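Local coordinates for protein putative triphosphoribosyl-dephospho-coA synthase (Archaeoglobus fulgidus DSM 4304, PDB 3H9P) that is of unknown function but may, like other CitG-type proteins, bind ATP and form triphosphoribosyl-dephospho-CoA, at residues A[185-190]-A[229-234]; A[176-181]-A[234-239]; A[156-161]-A[240-245]; A[39-44]-A[99-104]. All blocks are in the same frame, centred on the assembly; numbering follows the deposited sequence.

Contact 1: A[185-190]-A[229-234]; sequences FPDPLV and PGTIAD
Phe185 meets Ile232 mainly through its backbone: the carbonyl oxygen O of Phe185 lies 3.5 Å from CD1 of Ile232, while the aromatic ring turns away toward helix 145-151. Two residues on, Asp187 carries the contact. It is the N-cap of helix 188-194, where its OD1 accepts from Leu189 N at 3.0 Å through the anti lone pair, in the usual capping manner. The same oxygen takes a second donor from across the contact, Thr231 OG1 at 2.7 Å, which approaches from above the carboxylate plane, 37° out of it. With Asp187 CG anti to the backbone N (chi1 -160°), the carboxylate is carried over the first turn of helix 230-246. There OD2 faces Ile232 N, although a close neighbour makes the placing of OD2 less sure. Pro188 and Thr231 meet tip to tip, CG of the proline 3.5 Å from OG1 of the threonine, and Leu189 brings CD1 to within 3.7 Å of Gly230 CA. Val190 closes the row, its CG2 4.0 Å from Pro229 CA. With an alanine here instead of Asp187, Leu189 N and Thr231 OG1 would probably be left without their common acceptor and the two helix starts untied. The chemistry is thus that of one buried carboxylate serving two helix beginnings, capping its own while gripping the threonine of the other.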
loop_
_atom_site.group_PDB
_atom_site.type_symbol
_atom_site.label_atom_id
_atom_site.label_comp_id
_atom_site.label_asym_id
_atom_site.label_seq_id
_atom_site.Cartn_x
_atom_site.Cartn_y
_atom_site.Cartn_z
ATOM N N PHE A 185 -8.715 6.674 14.667
ATOM C CA PHE A 185 -7.851 6.313 13.558
ATOM C C PHE A 185 -8.487 5.130 12.882
ATOM O O PHE A 185 -8.729 4.118 13.539
ATOM C CB PHE A 185 -6.445 5.972 14.046
ATOM C CG PHE A 185 -5.755 7.104 14.754
ATOM C CD1 PHE A 185 -5.297 8.219 14.043
ATOM C CD2 PHE A 185 -5.553 7.043 16.120
ATOM C CE1 PHE A 185 -4.650 9.241 14.688
ATOM C CE2 PHE A 185 -4.915 8.076 16.791
ATOM C CZ PHE A 185 -4.471 9.183 16.088
ATOM N N PRO A 186 -8.831 5.289 11.591
ATOM C CA PRO A 186 -9.282 4.154 10.775
ATOM C C PRO A 186 -8.109 3.172 10.687
ATOM O O PRO A 186 -6.959 3.591 10.524
ATOM C CB PRO A 186 -9.593 4.773 9.406
ATOM C CG PRO A 186 -9.389 6.249 9.538
ATOM C CD PRO A 186 -8.609 6.518 10.807
ATOM N N ASP A 187 -8.388 1.895 10.881
ATOM C CA ASP A 187 -7.357 0.866 10.944
ATOM C C ASP A 187 -6.927 0.467 9.527
ATOM O O ASP A 187 -7.751 -0.059 8.748
ATOM C CB ASP A 187 -7.894 -0.369 11.692
ATOM C CG ASP A 187 -6.777 -1.272 12.217
ATOM O OD1 ASP A 187 -5.935 -1.708 11.399
ATOM O OD2 ASP A 187 -6.725 -1.541 13.451
ATOM N N PRO A 188 -5.648 0.710 9.189
ATOM C CA PRO A 188 -5.094 0.344 7.893
ATOM C C PRO A 188 -5.347 -1.138 7.529
ATOM O O PRO A 188 -5.609 -1.447 6.379
ATOM C CB PRO A 188 -3.591 0.634 8.054
ATOM C CG PRO A 188 -3.343 0.713 9.494
ATOM C CD PRO A 188 -4.607 1.229 10.101
ATOM N N LEU A 189 -5.321 -2.035 8.504
ATOM C CA LEU A 189 -5.641 -3.456 8.227
ATOM C C LEU A 189 -7.077 -3.639 7.800
ATOM O O LEU A 189 -7.394 -4.404 6.857
ATOM C CB LEU A 189 -5.402 -4.308 9.464
ATOM C CG LEU A 189 -3.963 -4.379 9.940
ATOM C CD1 LEU A 189 -3.919 -5.163 11.280
ATOM C CD2 LEU A 189 -3.078 -5.029 8.881
ATOM N N VAL A 190 -7.978 -2.961 8.496
ATOM C CA VAL A 190 -9.383 -2.964 8.070
ATOM C C VAL A 190 -9.516 -2.316 6.673
ATOM O O VAL A 190 -10.218 -2.844 5.809
ATOM C CB VAL A 190 -10.268 -2.274 9.115
ATOM C CG1 VAL A 190 -11.674 -2.050 8.594
ATOM C CG2 VAL A 190 -10.268 -3.056 10.412
ATOM N N PRO A 229 -9.492 -4.923 14.014
ATOM C CA PRO A 229 -8.687 -3.696 14.080
ATOM C C PRO A 229 -7.354 -3.893 14.783
ATOM O O PRO A 229 -7.102 -3.268 15.819
ATOM C CB PRO A 229 -9.540 -2.745 14.911
ATOM C CG PRO A 229 -10.743 -3.499 15.349
ATOM C CD PRO A 229 -10.562 -4.939 15.027
ATOM N N GLY A 230 -6.499 -4.734 14.203
ATOM C CA GLY A 230 -5.214 -5.098 14.798
ATOM C C GLY A 230 -4.283 -3.950 15.157
ATOM O O GLY A 230 -3.584 -4.002 16.164
ATOM N N THR A 231 -4.278 -2.902 14.346
ATOM C CA THR A 231 -3.346 -1.802 14.526
ATOM C C THR A 231 -3.716 -0.998 15.752
ATOM O O THR A 231 -2.841 -0.463 16.438
ATOM C CB THR A 231 -3.366 -0.871 13.318
ATOM O OG1 THR A 231 -3.336 -1.655 12.117
ATOM C CG2 THR A 231 -2.190 0.099 13.329
ATOM N N ILE A 232 -5.017 -0.908 16.031
ATOM C CA ILE A 232 -5.500 -0.175 17.170
ATOM C C ILE A 232 -5.036 -0.854 18.458
ATOM O O ILE A 232 -4.512 -0.197 19.371
ATOM C CB ILE A 232 -7.038 0.011 17.107
ATOM C CG1 ILE A 232 -7.447 0.668 15.792
ATOM C CG2 ILE A 232 -7.547 0.797 18.330
ATOM C CD1 ILE A 232 -6.728 2.043 15.515
ATOM N N ALA A 233 -5.200 -2.170 18.516
ATOM C CA ALA A 233 -4.661 -2.952 19.609
ATOM C C ALA A 233 -3.122 -2.845 19.672
ATOM O O ALA A 233 -2.548 -2.712 20.769
ATOM C CB ALA A 233 -5.103 -4.412 19.483
ATOM N N ASP A 234 -2.461 -2.883 18.522
ATOM C CA ASP A 234 -1.007 -2.628 18.465
ATOM C C ASP A 234 -0.662 -1.325 19.182
ATOM O O ASP A 234 0.209 -1.316 20.064
ATOM C CB ASP A 234 -0.469 -2.613 17.011
ATOM C CG ASP A 234 -0.526 -4.014 16.337
ATOM O OD1 ASP A 234 -0.599 -5.012 17.079
ATOM O OD2 ASP A 234 -0.479 -4.143 15.080
#

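Contact 2: A[176-181]-A[234-239]; sequences ELYYHL and DLTASS
The ring of Tyr178 turns an edge to Thr236, whose OG1 sits near the ring plane, 3.9 Å from CD1 of Tyr178. At another edge, and in plane, comes CD2 of Tyr179, and the Tyr178 rim in turn lies over one face of the Tyr179 ring, with Tyr178 CD2 3.7 Å above that plane. Tyr179 itself looks away from the contact and makes a cation-pi interaction with Arg215. The motif is a crossed helix pair in an all-helical fold: the axes of 176-181 and 234-239 pass 9.6 Å apart and their directions differ by 130°, closer to antiparallel than to parallel. Thr236 fills the centre of the crossing. Its hydroxyl is hydrogen-bonded back to Ile232 O one turn earlier, which leaves an oxygen already occupied to be packed by hydrocarbon. Leu181, with CG beside its backbone N (chi1 -61°), extends to that side chain and sets CD1 3.5 Å from Thr236 OG1; the same methyl also rests on Leu235 CB at 4.0 Å. Behind this layer Leu235 packs on Leu63 of helix 58-68 and on Leu145, and Leu177 on Leu164, so that both helices are backed by other parts of the core. The one carbon pair closer than usual van der Waals contact is Leu177 CD2 with Ser239 CB, 3.5 Å apart.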
loop_
_atom_site.group_PDB
_atom_site.type_symbol
_atom_site.label_atom_id
_atom_site.label_comp_id
_atom_site.label_asym_id
_atom_site.label_seq_id
_atom_site.Cartn_x
_atom_site.Cartn_y
_atom_site.Cartn_z
ATOM N N GLU A 176 -10.867 1.848 27.927
ATOM C CA GLU A 176 -11.150 3.190 27.473
ATOM C C GLU A 176 -10.132 3.648 26.422
ATOM O O GLU A 176 -10.537 4.206 25.416
ATOM C CB GLU A 176 -11.337 4.190 28.615
ATOM C CG GLU A 176 -12.545 3.883 29.524
ATOM C CD GLU A 176 -13.848 3.535 28.786
ATOM O OE1 GLU A 176 -14.110 4.038 27.686
ATOM O OE2 GLU A 176 -14.637 2.742 29.321
ATOM N N LEU A 177 -8.843 3.366 26.622
ATOM C CA LEU A 177 -7.837 3.709 25.598
ATOM C C LEU A 177 -8.181 3.089 24.259
ATOM O O LEU A 177 -8.193 3.764 23.245
ATOM C CB LEU A 177 -6.405 3.312 25.989
ATOM C CG LEU A 177 -5.355 3.695 24.899
ATOM C CD1 LEU A 177 -5.483 5.169 24.404
ATOM C CD2 LEU A 177 -3.926 3.452 25.300
ATOM N N TYR A 178 -8.480 1.799 24.263
ATOM C CA TYR A 178 -8.731 1.079 23.033
ATOM C C TYR A 178 -9.869 1.721 22.238
ATOM O O TYR A 178 -9.736 1.956 21.024
ATOM C CB TYR A 178 -9.004 -0.399 23.334
ATOM C CG TYR A 178 -9.381 -1.205 22.123
ATOM C CD1 TYR A 178 -8.407 -1.621 21.211
ATOM C CD2 TYR A 178 -10.715 -1.547 21.884
ATOM C CE1 TYR A 178 -8.764 -2.387 20.068
ATOM C CE2 TYR A 178 -11.081 -2.277 20.774
ATOM C CZ TYR A 178 -10.108 -2.701 19.864
ATOM O OH TYR A 178 -10.480 -3.438 18.763
ATOM N N TYR A 179 -10.985 2.018 22.900
ATOM C CA TYR A 179 -12.114 2.617 22.169
ATOM C C TYR A 179 -11.841 4.040 21.684
ATOM O O TYR A 179 -12.236 4.417 20.561
ATOM C CB TYR A 179 -13.462 2.428 22.886
ATOM C CG TYR A 179 -13.896 0.959 22.873
ATOM C CD1 TYR A 179 -14.642 0.437 21.811
ATOM C CD2 TYR A 179 -13.528 0.094 23.904
ATOM C CE1 TYR A 179 -15.029 -0.903 21.781
ATOM C CE2 TYR A 179 -13.915 -1.256 23.888
ATOM C CZ TYR A 179 -14.657 -1.747 22.809
ATOM O OH TYR A 179 -15.036 -3.082 22.772
ATOM N N HIS A 180 -11.103 4.800 22.499
ATOM C CA HIS A 180 -10.565 6.073 22.077
ATOM C C HIS A 180 -9.770 5.964 20.775
ATOM O O HIS A 180 -10.004 6.741 19.843
ATOM C CB HIS A 180 -9.656 6.597 23.154
ATOM C CG HIS A 180 -9.071 7.932 22.853
ATOM N ND1 HIS A 180 -9.814 9.097 22.908
ATOM C CD2 HIS A 180 -7.804 8.302 22.536
ATOM C CE1 HIS A 180 -9.030 10.128 22.638
ATOM N NE2 HIS A 180 -7.809 9.674 22.404
ATOM N N LEU A 181 -8.793 5.045 20.720
ATOM C CA LEU A 181 -7.983 4.933 19.501
ATOM C C LEU A 181 -8.864 4.408 18.351
ATOM O O LEU A 181 -8.779 4.894 17.218
ATOM C CB LEU A 181 -6.734 4.074 19.722
ATOM C CG LEU A 181 -5.735 4.570 20.789
ATOM C CD1 LEU A 181 -4.596 3.560 21.129
ATOM C CD2 LEU A 181 -5.157 5.880 20.375
ATOM N N ASP A 234 -2.461 -2.883 18.522
ATOM C CA ASP A 234 -1.007 -2.628 18.465
ATOM C C ASP A 234 -0.662 -1.325 19.182
ATOM O O ASP A 234 0.209 -1.316 20.064
ATOM C CB ASP A 234 -0.469 -2.613 17.011
ATOM C CG ASP A 234 -0.526 -4.014 16.337
ATOM O OD1 ASP A 234 -0.599 -5.012 17.079
ATOM O OD2 ASP A 234 -0.479 -4.143 15.080
ATOM N N LEU A 235 -1.375 -0.235 18.847
ATOM C CA LEU A 235 -1.085 1.089 19.403
ATOM C C LEU A 235 -1.469 1.171 20.864
ATOM O O LEU A 235 -0.912 1.966 21.639
ATOM C CB LEU A 235 -1.821 2.163 18.606
ATOM C CG LEU A 235 -1.235 2.421 17.208
ATOM C CD1 LEU A 235 -2.283 3.012 16.248
ATOM C CD2 LEU A 235 -0.016 3.329 17.257
ATOM N N THR A 236 -2.421 0.346 21.269
ATOM C CA THR A 236 -2.804 0.340 22.664
ATOM C C THR A 236 -1.632 -0.238 23.490
ATOM O O THR A 236 -1.323 0.231 24.579
ATOM C CB THR A 236 -4.092 -0.453 22.813
ATOM O OG1 THR A 236 -5.086 0.246 22.082
ATOM C CG2 THR A 236 -4.539 -0.604 24.298
ATOM N N ALA A 237 -0.962 -1.225 22.925
ATOM C CA ALA A 237 0.136 -1.887 23.595
ATOM C C ALA A 237 1.334 -0.988 23.682
ATOM O O ALA A 237 2.003 -0.971 24.701
ATOM C CB ALA A 237 0.509 -3.203 22.857
ATOM N N SER A 238 1.649 -0.269 22.617
ATOM C CA SER A 238 2.827 0.585 22.675
ATOM C C SER A 238 2.589 1.740 23.682
ATOM O O SER A 238 3.527 2.167 24.364
ATOM C CB SER A 238 3.203 1.097 21.287
ATOM O OG SER A 238 2.179 1.893 20.747
ATOM N N SER A 239 1.337 2.232 23.744
ATOM C CA SER A 239 0.922 3.239 24.725
ATOM C C SER A 239 1.073 2.747 26.183
ATOM O O SER A 239 1.472 3.528 27.035
ATOM C CB SER A 239 -0.547 3.651 24.511
ATOM O OG SER A 239 -0.700 4.389 23.338
#

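Contact 3: A[156-161]-A[240-245]; sequences ISIEGA and IFLALA
Leu242 is the bump of this contact, and the hollow that takes it is formed by Ser157, Ile158 and Ala161 on the facing helix. Its CG lies beside the backbone N (chi1 -63°), which sends one methyl, CD1, in over the turn that begins at Ser157. That methyl comes to 3.5 Å from Ser157 CB on one wall and to 4.0 Å from Ile158 CG1 on another; the backbone makes the floor, with Ile158 N 3.8 Å from Leu242 CD1. One turn further on, the bump points the other way. Ala161 CB fits into the shallow dip between Leu242 and Ala243, 3.8 Å from Leu242 CB and 4.1 Å from Ala243 CB. Because Ala161 and Ala243 are both alanines, the backbones come very near, with Ala161 CA only 4.6 Å from Ala243 CA. The axes of 156-161 and 240-245 accordingly pass 8.0 Å apart, and their signed crossing angle of -57° is in the range of a common class of ridges-into-grooves packing. Met76 of helix 76-88 touches Ile158, Ala161 and Leu242, adding a third helix to the packing. Ser157 meets the leucine through CB, while its hydroxyl is hydrogen-bonded to Ser238 and Glu149. Chemically, then, the two segments are held together by shape and hydrocarbon, while the polar group at the margin is satisfied elsewhere.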
loop_
_atom_site.group_PDB
_atom_site.type_symbol
_atom_site.label_atom_id
_atom_site.label_comp_id
_atom_site.label_asym_id
_atom_site.label_seq_id
_atom_site.Cartn_x
_atom_site.Cartn_y
_atom_site.Cartn_z
ATOM N N ILE A 156 1.224 8.962 18.406
ATOM C CA ILE A 156 0.027 8.274 18.880
ATOM C C ILE A 156 0.241 7.521 20.209
ATOM O O ILE A 156 -0.570 7.602 21.116
ATOM C CB ILE A 156 -0.539 7.348 17.788
ATOM C CG1 ILE A 156 -0.904 8.209 16.563
ATOM C CG2 ILE A 156 -1.756 6.613 18.304
ATOM C CD1 ILE A 156 -0.939 7.459 15.182
ATOM N N SER A 157 1.365 6.848 20.351
ATOM C CA SER A 157 1.647 6.090 21.544
ATOM C C SER A 157 1.749 6.959 22.793
ATOM O O SER A 157 1.257 6.579 23.860
ATOM C CB SER A 157 2.950 5.290 21.342
ATOM O OG SER A 157 2.781 4.419 20.230
ATOM N N ILE A 158 2.417 8.095 22.650
ATOM C CA ILE A 158 2.558 9.121 23.705
ATOM C C ILE A 158 1.212 9.696 24.142
ATOM O O ILE A 158 0.939 9.793 25.340
ATOM C CB ILE A 158 3.477 10.293 23.232
ATOM C CG1 ILE A 158 4.905 9.783 23.091
ATOM C CG2 ILE A 158 3.424 11.527 24.202
ATOM C CD1 ILE A 158 5.789 10.669 22.238
ATOM N N GLU A 159 0.375 10.031 23.172
ATOM C CA GLU A 159 -0.982 10.530 23.428
ATOM C C GLU A 159 -1.801 9.451 24.137
ATOM O O GLU A 159 -2.539 9.747 25.078
ATOM C CB GLU A 159 -1.665 10.975 22.104
ATOM C CG GLU A 159 -3.173 11.078 22.178
ATOM C CD GLU A 159 -3.874 11.066 20.821
ATOM O OE1 GLU A 159 -3.227 10.807 19.757
ATOM O OE2 GLU A 159 -5.113 11.310 20.820
ATOM N N GLY A 160 -1.667 8.206 23.692
ATOM C CA GLY A 160 -2.295 7.084 24.378
ATOM C C GLY A 160 -1.744 6.934 25.803
ATOM O O GLY A 160 -2.525 6.677 26.748
ATOM N N ALA A 161 -0.430 7.142 25.980
ATOM C CA ALA A 161 0.151 6.997 27.307
ATOM C C ALA A 161 -0.412 8.062 28.273
ATOM O O ALA A 161 -0.847 7.763 29.393
ATOM C CB ALA A 161 1.658 7.066 27.237
ATOM N N ILE A 240 0.691 1.485 26.446
ATOM C CA ILE A 240 0.856 0.862 27.748
ATOM C C ILE A 240 2.330 0.848 28.119
ATOM O O ILE A 240 2.695 1.223 29.214
ATOM C CB ILE A 240 0.288 -0.603 27.800
ATOM C CG1 ILE A 240 -1.244 -0.625 27.695
ATOM C CG2 ILE A 240 0.677 -1.298 29.129
ATOM C CD1 ILE A 240 -1.849 -2.018 27.449
ATOM N N PHE A 241 3.177 0.426 27.183
ATOM C CA PHE A 241 4.597 0.409 27.418
ATOM C C PHE A 241 5.117 1.787 27.822
ATOM O O PHE A 241 5.825 1.911 28.798
ATOM C CB PHE A 241 5.432 -0.172 26.264
ATOM C CG PHE A 241 6.932 -0.219 26.602
ATOM C CD1 PHE A 241 7.444 -1.209 27.430
ATOM C CD2 PHE A 241 7.786 0.803 26.201
ATOM C CE1 PHE A 241 8.802 -1.224 27.816
ATOM C CE2 PHE A 241 9.149 0.804 26.573
ATOM C CZ PHE A 241 9.654 -0.211 27.392
ATOM N N LEU A 242 4.793 2.815 27.058
ATOM C CA LEU A 242 5.210 4.169 27.472
ATOM C C LEU A 242 4.660 4.592 28.831
ATOM O O LEU A 242 5.403 5.138 29.657
ATOM C CB LEU A 242 4.897 5.214 26.397
ATOM C CG LEU A 242 5.668 4.950 25.099
ATOM C CD1 LEU A 242 5.262 5.881 23.937
ATOM C CD2 LEU A 242 7.188 5.024 25.370
ATOM N N ALA A 243 3.387 4.306 29.098
ATOM C CA ALA A 243 2.799 4.731 30.377
ATOM C C ALA A 243 3.496 4.055 31.572
ATOM O O ALA A 243 3.687 4.684 32.651
ATOM C CB ALA A 243 1.276 4.486 30.395
ATOM N N LEU A 244 3.843 2.774 31.374
ATOM C CA LEU A 244 4.604 1.980 32.372
ATOM C C LEU A 244 5.954 2.594 32.669
ATOM O O LEU A 244 6.362 2.698 33.840
ATOM C CB LEU A 244 4.843 0.549 31.889
ATOM C CG LEU A 244 3.608 -0.351 31.804
ATOM C CD1 LEU A 244 4.001 -1.687 31.254
ATOM C CD2 LEU A 244 2.928 -0.499 33.184
ATOM N N ALA A 245 6.644 3.008 31.613
ATOM C CA ALA A 245 7.956 3.571 31.798
ATOM C C ALA A 245 7.857 4.912 32.460
ATOM O O ALA A 245 8.736 5.280 33.214
ATOM C CB ALA A 245 8.695 3.686 30.493
#

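Contact 4: A[39-44]-A[99-104]; sequences GVLRAV and LEAFRL
Ala101 pushes its CB in among Val40, Leu41 and Val44, and comes to 3.8 Å from Leu41 CA. The valines bound this methyl through Val40 CG1 and Val44 CG2, each 4.0 Å from Ala101 CB. Val44 also leans on the backbone, with CG1 3.7 Å from Ala101 O. Leu41 completes the shell. Its CG is anti to the backbone N (chi1 177°), which brings CD1 to 3.8 Å from Ala101 N and lets CD2 rest 3.9 Å from OE1 of Glu100. That glutamate, extended beyond CG, crosses the leucine obliquely and shields it along the outer margin. A glycine at Leu41 would probably open a gap beside Ala101 and leave the Glu100 carboxylate without the leucine methyls beside it. Outside this shell, helix 58-68 backs both partners: Val65 packs on Val40, Phe61 on Val44 and Phe58 on Ala101. The axes of 39-44 and 99-104 run 8.6 Å apart and nearly parallel, and their signed crossing angle of 21° is consistent with the shallow-angle class of ridges-into-grooves packing, as found between neighbouring helices of all-alpha folds.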
loop_
_atom_site.group_PDB
_atom_site.type_symbol
_atom_site.label_atom_id
_atom_site.label_comp_id
_atom_site.label_asym_id
_atom_site.label_seq_id
_atom_site.Cartn_x
_atom_site.Cartn_y
_atom_site.Cartn_z
ATOM N N GLY A 39 15.570 -7.875 16.106
ATOM C CA GLY A 39 14.643 -7.896 17.227
ATOM C C GLY A 39 13.206 -8.191 16.840
ATOM O O GLY A 39 12.544 -9.057 17.450
ATOM N N VAL A 40 12.727 -7.481 15.815
ATOM C CA VAL A 40 11.349 -7.654 15.342
ATOM C C VAL A 40 11.231 -9.060 14.818
ATOM O O VAL A 40 10.319 -9.764 15.195
ATOM C CB VAL A 40 10.974 -6.632 14.231
ATOM C CG1 VAL A 40 9.542 -6.868 13.669
ATOM C CG2 VAL A 40 11.154 -5.207 14.728
ATOM N N LEU A 41 12.215 -9.492 14.037
ATOM C CA LEU A 41 12.210 -10.828 13.449
ATOM C C LEU A 41 12.230 -11.987 14.464
ATOM O O LEU A 41 11.503 -12.973 14.310
ATOM C CB LEU A 41 13.335 -10.962 12.405
ATOM C CG LEU A 41 13.527 -12.320 11.720
ATOM C CD1 LEU A 41 12.364 -12.652 10.814
ATOM C CD2 LEU A 41 14.844 -12.396 10.926
ATOM N N ARG A 42 13.053 -11.848 15.504
ATOM C CA ARG A 42 13.103 -12.794 16.611
ATOM C C ARG A 42 11.792 -12.790 17.378
ATOM O O ARG A 42 11.221 -13.861 17.658
ATOM C CB ARG A 42 14.271 -12.461 17.536
ATOM C CG ARG A 42 15.537 -13.272 17.165
ATOM C CD ARG A 42 16.861 -12.503 17.266
ATOM N NE ARG A 42 17.943 -13.255 16.639
ATOM C CZ ARG A 42 18.748 -14.119 17.269
ATOM N NH1 ARG A 42 18.614 -14.350 18.570
ATOM N NH2 ARG A 42 19.702 -14.757 16.588
ATOM N N ALA A 43 11.293 -11.604 17.699
ATOM C CA ALA A 43 10.026 -11.507 18.410
ATOM C C ALA A 43 8.965 -12.263 17.652
ATOM O O ALA A 43 8.203 -13.019 18.243
ATOM C CB ALA A 43 9.599 -10.029 18.642
ATOM N N VAL A 44 8.935 -12.071 16.339
ATOM C CA VAL A 44 7.900 -12.691 15.520
ATOM C C VAL A 44 8.063 -14.195 15.484
ATOM O O VAL A 44 7.093 -14.930 15.664
ATOM C CB VAL A 44 7.865 -12.109 14.064
ATOM C CG1 VAL A 44 6.958 -12.939 13.169
ATOM C CG2 VAL A 44 7.425 -10.669 14.082
ATOM N N LEU A 99 11.084 -6.813 6.805
ATOM C CA LEU A 99 10.358 -7.372 5.673
ATOM C C LEU A 99 10.179 -8.901 5.749
ATOM O O LEU A 99 9.073 -9.420 5.565
ATOM C CB LEU A 99 11.035 -6.947 4.360
ATOM C CG LEU A 99 10.330 -7.268 3.039
ATOM C CD1 LEU A 99 8.841 -6.875 3.075
ATOM C CD2 LEU A 99 11.022 -6.537 1.899
ATOM N N GLU A 100 11.253 -9.621 6.048
ATOM C CA GLU A 100 11.150 -11.043 6.346
ATOM C C GLU A 100 10.216 -11.356 7.529
ATOM O O GLU A 100 9.464 -12.316 7.484
ATOM C CB GLU A 100 12.531 -11.629 6.598
ATOM C CG GLU A 100 12.495 -13.128 6.860
ATOM C CD GLU A 100 13.820 -13.675 7.292
ATOM O OE1 GLU A 100 14.844 -12.981 7.052
ATOM O OE2 GLU A 100 13.848 -14.802 7.857
ATOM N N ALA A 101 10.230 -10.525 8.573
ATOM C CA ALA A 101 9.322 -10.722 9.717
ATOM C C ALA A 101 7.846 -10.586 9.306
ATOM O O ALA A 101 6.964 -11.331 9.791
ATOM C CB ALA A 101 9.665 -9.742 10.889
ATOM N N PHE A 102 7.610 -9.639 8.402
ATOM C CA PHE A 102 6.292 -9.371 7.833
ATOM C C PHE A 102 5.797 -10.563 7.047
ATOM O O PHE A 102 4.660 -11.021 7.253
ATOM C CB PHE A 102 6.356 -8.134 6.915
ATOM C CG PHE A 102 5.067 -7.834 6.187
ATOM C CD1 PHE A 102 4.066 -7.066 6.798
ATOM C CD2 PHE A 102 4.858 -8.297 4.877
ATOM C CE1 PHE A 102 2.867 -6.750 6.112
ATOM C CE2 PHE A 102 3.663 -8.003 4.185
ATOM C CZ PHE A 102 2.665 -7.232 4.807
ATOM N N ARG A 103 6.641 -11.075 6.151
ATOM C CA ARG A 103 6.232 -12.219 5.327
ATOM C C ARG A 103 5.955 -13.457 6.197
ATOM O O ARG A 103 5.054 -14.223 5.909
ATOM C CB ARG A 103 7.251 -12.517 4.248
ATOM N N LEU A 104 6.705 -13.627 7.281
ATOM C CA LEU A 104 6.483 -14.756 8.165
ATOM C C LEU A 104 5.209 -14.528 8.983
ATOM O O LEU A 104 4.480 -15.459 9.277
ATOM C CB LEU A 104 7.686 -14.973 9.063
#

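In the fold
Contacts 1, 2 and 3 follow one another along helix 230-246, from its beginning to near its end, and are nested in the chain, contact 1 inside 2 and 2 inside 3. Neighbouring centres lie about 10 Å (1 and 2) and 9 Å (2 and 3) apart. Pro229 CG touches Tyr178 OH at 3.4 Å between the first two, and Ser239 OG probably hydrogen-bonds Ser157 O at 3.0 Å between the next. Contact 4 is closed earlier in the chain and stands apart, its centre about 23 Å from that of contact 3. Helix 58-68 bridges the gap, touching Asp234 and Leu235 as well as Val40 and Ala101. No ligand site is established here.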